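PDB 2XSG: CCMAN5 from Cellulosimicrobium cellulans, which hydrolyses alpha-mannosidic bonds as a calcium-containing mannosidase of glycoside hydrolase family 92 and enables mannose-6-phosphate modification of yeast-produced lysosomal enzymes. Local coordinates for residues 104-107 with 112-115; 135-140 with 146-151. One frame throughout, in Å; residues are numbered along the deposited sequence.

Interaction 1. Residues 104-107 with 112-115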
loop_
_atom_site.group_PDB
_atom_site.type_symbol
_atom_site.label_atom_id
_atom_site.label_comp_id
_atom_site.label_asym_id
_atom_site.label_seq_id
_atom_site.Cartn_x
_atom_site.Cartn_y
_atom_site.Cartn_z
ATOM N N ASP A 104 21.135 -13.505 12.181
ATOM C CA ASP A 104 21.926 -13.170 13.379
ATOM C C ASP A 104 22.937 -12.058 13.097
ATOM O O ASP A 104 23.442 -11.418 14.020
ATOM C CB ASP A 104 22.663 -14.411 13.907
ATOM C CG ASP A 104 21.716 -15.499 14.375
ATOM O OD1 ASP A 104 20.662 -15.166 14.951
ATOM O OD2 ASP A 104 22.026 -16.693 14.159
ATOM N N ASP A 105 23.254 -11.848 11.820
ATOM C CA ASP A 105 24.166 -10.788 11.410
ATOM C C ASP A 105 23.448 -9.862 10.420
ATOM O O ASP A 105 23.866 -9.698 9.281
ATOM C CB ASP A 105 25.441 -11.392 10.796
ATOM C CG ASP A 105 26.577 -10.386 10.684
ATOM O OD1 ASP A 105 26.553 -9.393 11.427
ATOM O OD2 ASP A 105 27.522 -10.593 9.882
ATOM N N GLU A 106 22.359 -9.261 10.885
ATOM C CA GLU A 106 21.470 -8.452 10.060
ATOM C C GLU A 106 20.708 -7.558 11.020
ATOM O O GLU A 106 20.259 -8.024 12.072
ATOM C CB GLU A 106 20.485 -9.350 9.295
ATOM C CG GLU A 106 19.575 -8.637 8.304
ATOM C CD GLU A 106 18.453 -9.531 7.786
ATOM O OE1 GLU A 106 17.832 -10.239 8.612
ATOM O OE2 GLU A 106 18.177 -9.521 6.553
ATOM N N ASP A 107 20.549 -6.291 10.632
ATOM C CA ASP A 107 19.923 -5.252 11.456
ATOM C C ASP A 107 19.285 -4.180 10.544
ATOM O O ASP A 107 19.914 -3.708 9.608
ATOM C CB ASP A 107 21.004 -4.619 12.344
ATOM C CG ASP A 107 20.456 -3.602 13.321
ATOM O OD1 ASP A 107 19.331 -3.794 13.844
ATOM O OD2 ASP A 107 21.181 -2.610 13.594
ATOM N N PHE A 112 17.247 2.567 7.260
ATOM C CA PHE A 112 18.513 1.830 7.173
ATOM C C PHE A 112 18.349 0.331 7.056
ATOM O O PHE A 112 17.366 -0.225 7.511
ATOM C CB PHE A 112 19.471 2.207 8.330
ATOM C CG PHE A 112 19.210 1.485 9.636
ATOM C CD1 PHE A 112 18.197 1.910 10.491
ATOM C CD2 PHE A 112 20.010 0.422 10.027
ATOM C CE1 PHE A 112 17.957 1.272 11.707
ATOM C CE2 PHE A 112 19.786 -0.241 11.240
ATOM C CZ PHE A 112 18.740 0.186 12.083
ATOM N N TYR A 113 19.337 -0.318 6.447
ATOM C CA TYR A 113 19.449 -1.771 6.512
ATOM C C TYR A 113 20.931 -2.193 6.525
ATOM O O TYR A 113 21.750 -1.614 5.809
ATOM C CB TYR A 113 18.692 -2.415 5.346
ATOM C CG TYR A 113 18.921 -3.902 5.214
ATOM C CD1 TYR A 113 20.062 -4.392 4.565
ATOM C CD2 TYR A 113 18.003 -4.810 5.709
ATOM C CE1 TYR A 113 20.284 -5.743 4.427
ATOM C CE2 TYR A 113 18.211 -6.177 5.577
ATOM C CZ TYR A 113 19.357 -6.634 4.932
ATOM O OH TYR A 113 19.593 -7.980 4.813
ATOM N N SER A 114 21.274 -3.179 7.353
ATOM C CA SER A 114 22.666 -3.640 7.442
ATOM C C SER A 114 22.720 -5.169 7.539
ATOM O O SER A 114 21.829 -5.795 8.143
ATOM C CB SER A 114 23.400 -2.969 8.620
ATOM O OG SER A 114 23.107 -1.565 8.711
ATOM N N VAL A 115 23.747 -5.763 6.916
ATOM C CA VAL A 115 23.920 -7.223 6.873
ATOM C C VAL A 115 25.393 -7.584 6.641
ATOM O O VAL A 115 26.134 -6.873 5.926
ATOM C CB VAL A 115 23.035 -7.885 5.774
ATOM C CG1 VAL A 115 23.473 -7.465 4.345
ATOM C CG2 VAL A 115 23.028 -9.427 5.905
#
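Glu-106 reaches diagonally across the strand pair to the phenol end of Tyr-113, with CG and the carboxylate crossing the CE2, CZ and OH end of that ring at an angle. Tyr-113 OH donates to Glu-106 OE2 at 2.7 Å, using the anti lone pair of that oxygen, so the proton arrives from the side away from OE1. The carboxylate stands 79° from the ring plane, and OE2 sits at the ring edge. The glutamate chain is nearly fully extended as far as CD, with CG opposite the backbone N (chi1 -175°), which carries the acid out far enough to meet the hydroxyl. OE2 takes a second hydrogen bond with Tyr-52 and OE1 one with His-103, so both oxygens are held, which should restrict rotation of the carboxylate. These residues belong to the first beta hairpin (106-109 with 112-121) of an antiparallel sheet in the family 92 N-terminal domain. Asp-107 and Ser-114 form a hydrogen-bonded pair: Asp-107 N to Ser-114 O is 2.8 Å, and Ser-114 N to Asp-107 O is 2.7 Å. Next to it, Glu-106 and Val-115 make a non-hydrogen-bonded pair whose CA atoms are 4.2 Å apart, and the Glu-106 CA approaches Ser-114 O at 3.3 Å in a CA-H...O contact. On the opposite face, Asp-107 OD2 lies in the plane of the Phe-112 ring, at its edge, 3.6 Å from CE2. Helix 275-290 meets the same phenylalanine through Arg-279 and Arg-283.

Interaction 2. Residues 135-140 with 146-151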
loop_
_atom_site.group_PDB
_atom_site.type_symbol
_atom_site.label_atom_id
_atom_site.label_comp_id
_atom_site.label_asym_id
_atom_site.label_seq_id
_atom_site.Cartn_x
_atom_site.Cartn_y
_atom_site.Cartn_z
ATOM N N GLU A 135 30.889 -6.470 5.073
ATOM C CA GLU A 135 29.915 -5.813 5.944
ATOM C C GLU A 135 29.229 -4.760 5.092
ATOM O O GLU A 135 29.880 -3.878 4.566
ATOM C CB GLU A 135 30.592 -5.172 7.166
ATOM C CG GLU A 135 31.300 -6.167 8.126
ATOM C CD GLU A 135 30.343 -6.958 9.032
ATOM O OE1 GLU A 135 29.093 -6.838 8.909
ATOM O OE2 GLU A 135 30.850 -7.718 9.883
ATOM N N ALA A 136 27.921 -4.891 4.927
ATOM C CA ALA A 136 27.167 -3.988 4.086
ATOM C C ALA A 136 26.213 -3.163 4.937
ATOM O O ALA A 136 25.450 -3.698 5.732
ATOM C CB ALA A 136 26.413 -4.761 3.045
ATOM N N GLU A 137 26.266 -1.852 4.752
ATOM C CA GLU A 137 25.302 -0.953 5.353
ATOM C C GLU A 137 24.691 -0.067 4.249
ATOM O O GLU A 137 25.418 0.513 3.443
ATOM C CB GLU A 137 25.996 -0.047 6.361
ATOM C CG GLU A 137 26.504 -0.718 7.627
ATOM C CD GLU A 137 27.466 0.178 8.374
ATOM O OE1 GLU A 137 27.055 0.800 9.355
ATOM O OE2 GLU A 137 28.628 0.306 7.940
ATOM N N VAL A 138 23.364 0.017 4.208
ATOM C CA VAL A 138 22.679 0.997 3.363
ATOM C C VAL A 138 21.748 1.886 4.209
ATOM O O VAL A 138 21.268 1.472 5.279
ATOM C CB VAL A 138 21.897 0.327 2.191
ATOM C CG1 VAL A 138 22.859 -0.435 1.275
ATOM C CG2 VAL A 138 20.808 -0.649 2.705
ATOM N N ALA A 139 21.535 3.120 3.738
ATOM C CA ALA A 139 20.505 4.004 4.268
ATOM C C ALA A 139 19.844 4.748 3.104
ATOM O O ALA A 139 20.371 4.738 1.988
ATOM C CB ALA A 139 21.106 4.993 5.252
ATOM N N ALA A 140 18.720 5.409 3.373
ATOM C CA ALA A 140 17.991 6.140 2.330
ATOM C C ALA A 140 17.561 7.530 2.743
ATOM O O ALA A 140 17.210 7.750 3.901
ATOM C CB ALA A 140 16.751 5.344 1.887
ATOM N N VAL A 146 22.223 5.328 -0.052
ATOM C CA VAL A 146 23.653 5.381 0.235
ATOM C C VAL A 146 24.113 4.054 0.760
ATOM O O VAL A 146 23.361 3.377 1.484
ATOM C CB VAL A 146 24.079 6.545 1.187
ATOM C CG1 VAL A 146 23.763 7.857 0.534
ATOM C CG2 VAL A 146 23.409 6.440 2.578
ATOM N N HIS A 147 25.338 3.703 0.368
ATOM C CA HIS A 147 25.987 2.432 0.684
ATOM C C HIS A 147 27.329 2.674 1.384
ATOM O O HIS A 147 28.110 3.564 0.978
ATOM C CB HIS A 147 26.300 1.664 -0.596
ATOM C CG HIS A 147 25.111 1.390 -1.464
ATOM N ND1 HIS A 147 24.749 0.112 -1.841
ATOM C CD2 HIS A 147 24.227 2.225 -2.060
ATOM C CE1 HIS A 147 23.676 0.169 -2.608
ATOM N NE2 HIS A 147 23.338 1.437 -2.759
ATOM N N ARG A 148 27.587 1.877 2.423
ATOM C CA ARG A 148 28.929 1.744 3.013
ATOM C C ARG A 148 29.304 0.265 3.170
ATOM O O ARG A 148 28.599 -0.491 3.864
ATOM C CB ARG A 148 29.011 2.451 4.375
ATOM C CG ARG A 148 30.409 2.444 4.981
ATOM C CD ARG A 148 30.478 3.327 6.201
ATOM N NE ARG A 148 29.488 2.946 7.218
ATOM C CZ ARG A 148 29.095 3.757 8.192
ATOM N NH1 ARG A 148 29.596 4.994 8.258
ATOM N NH2 ARG A 148 28.200 3.350 9.088
ATOM N N TYR A 149 30.410 -0.134 2.535
ATOM C CA TYR A 149 30.887 -1.523 2.537
ATOM C C TYR A 149 32.261 -1.653 3.168
ATOM O O TYR A 149 33.148 -0.822 2.925
ATOM C CB TYR A 149 30.967 -2.070 1.101
ATOM C CG TYR A 149 29.639 -2.146 0.414
ATOM C CD1 TYR A 149 29.263 -1.181 -0.511
ATOM C CD2 TYR A 149 28.747 -3.186 0.692
ATOM C CE1 TYR A 149 28.032 -1.243 -1.149
ATOM C CE2 TYR A 149 27.511 -3.249 0.067
ATOM C CZ TYR A 149 27.155 -2.271 -0.846
ATOM O OH TYR A 149 25.935 -2.320 -1.474
ATOM N N ALA A 150 32.445 -2.691 3.976
ATOM C CA ALA A 150 33.778 -3.054 4.476
ATOM C C ALA A 150 34.188 -4.419 3.961
ATOM O O ALA A 150 33.581 -5.416 4.327
ATOM C CB ALA A 150 33.809 -3.033 6.026
ATOM N N PHE A 151 35.227 -4.474 3.130
ATOM C CA PHE A 151 35.701 -5.739 2.539
ATOM C C PHE A 151 36.861 -6.318 3.349
ATOM O O PHE A 151 37.567 -5.564 4.004
ATOM C CB PHE A 151 36.185 -5.494 1.108
ATOM C CG PHE A 151 35.081 -5.265 0.116
ATOM C CD1 PHE A 151 34.399 -4.056 0.084
ATOM C CD2 PHE A 151 34.747 -6.256 -0.805
ATOM C CE1 PHE A 151 33.383 -3.832 -0.856
ATOM C CE2 PHE A 151 33.738 -6.044 -1.744
ATOM C CZ PHE A 151 33.051 -4.833 -1.765
HETATM O O HOH W 1 30.136 -1.248 6.300
#
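Between the Glu-135/Ala-150 and Ala-139/Val-146 pairs the two strands run antiparallel, their axes approaching to 4.7 Å with 167° between their directions. They form the beta hairpin 133-140/144-150, in which both NH groups and both carbonyls of the Glu-137/Arg-148 pair are bonded across the strands. On the face of that pair, the two side chains lie side by side in a salt bridge: Arg-148 NH2 gives a hydrogen bond to Glu-137 OE1 at 2.8 Å, and NE one to OE2 at 2.9 Å. A bend at chi3 (56°) turns the guanidinium edge onto the acid, which it meets from above the carboxylate plane. Arg-148 NH2 has a further salt bridge to Asp-276 of helix 275-290. Replacing Arg-148 with an alanine removes both donors, and the Glu-137 carboxylate would probably be less firmly fixed and Asp-276 left without this cationic mate. Further along this face Ala-139 CB touches Val-146 CG2 at 3.8 Å. The reverse face is buried and mixes apolar contacts with a buried polar pair. There Ala-136 CB packs on Tyr-149 CE2 at 3.5 Å, and a methyl of Val-138, CG1, lies over one face of the His-147 imidazole in a CH-pi contact, 4.0 Å from the ring centroid. That imidazole is also tied within its own strand, His-147 ND1 lying 2.7 Å from Tyr-149 OH in a hydrogen bond.

In the fold
Interactions 1 and 2 are successive hairpins of one sheet, joined where strand 112-121 runs beside strand 133-140: Tyr-113 O and Val-138 N are 2.8 Å apart, as are Val-115 O and Ala-136 N, both probable hydrogen bonds. Interaction 1 is partly buried, segment 104-107 carrying exposed acids; interaction 2 is mostly buried, and its second strand pairs in turn with strand 248-255. Helix 275-290 touches the same face of both, at Phe-112 in one and at Glu-137 and Arg-148 in the other. On the reverse face the chemistry differs: a tyrosine hydroxyl meets a carboxylate in 104-107/112-115, whereas small apolar side chains pack on a histidine and a tyrosine that bond to each other in 135-140/146-151.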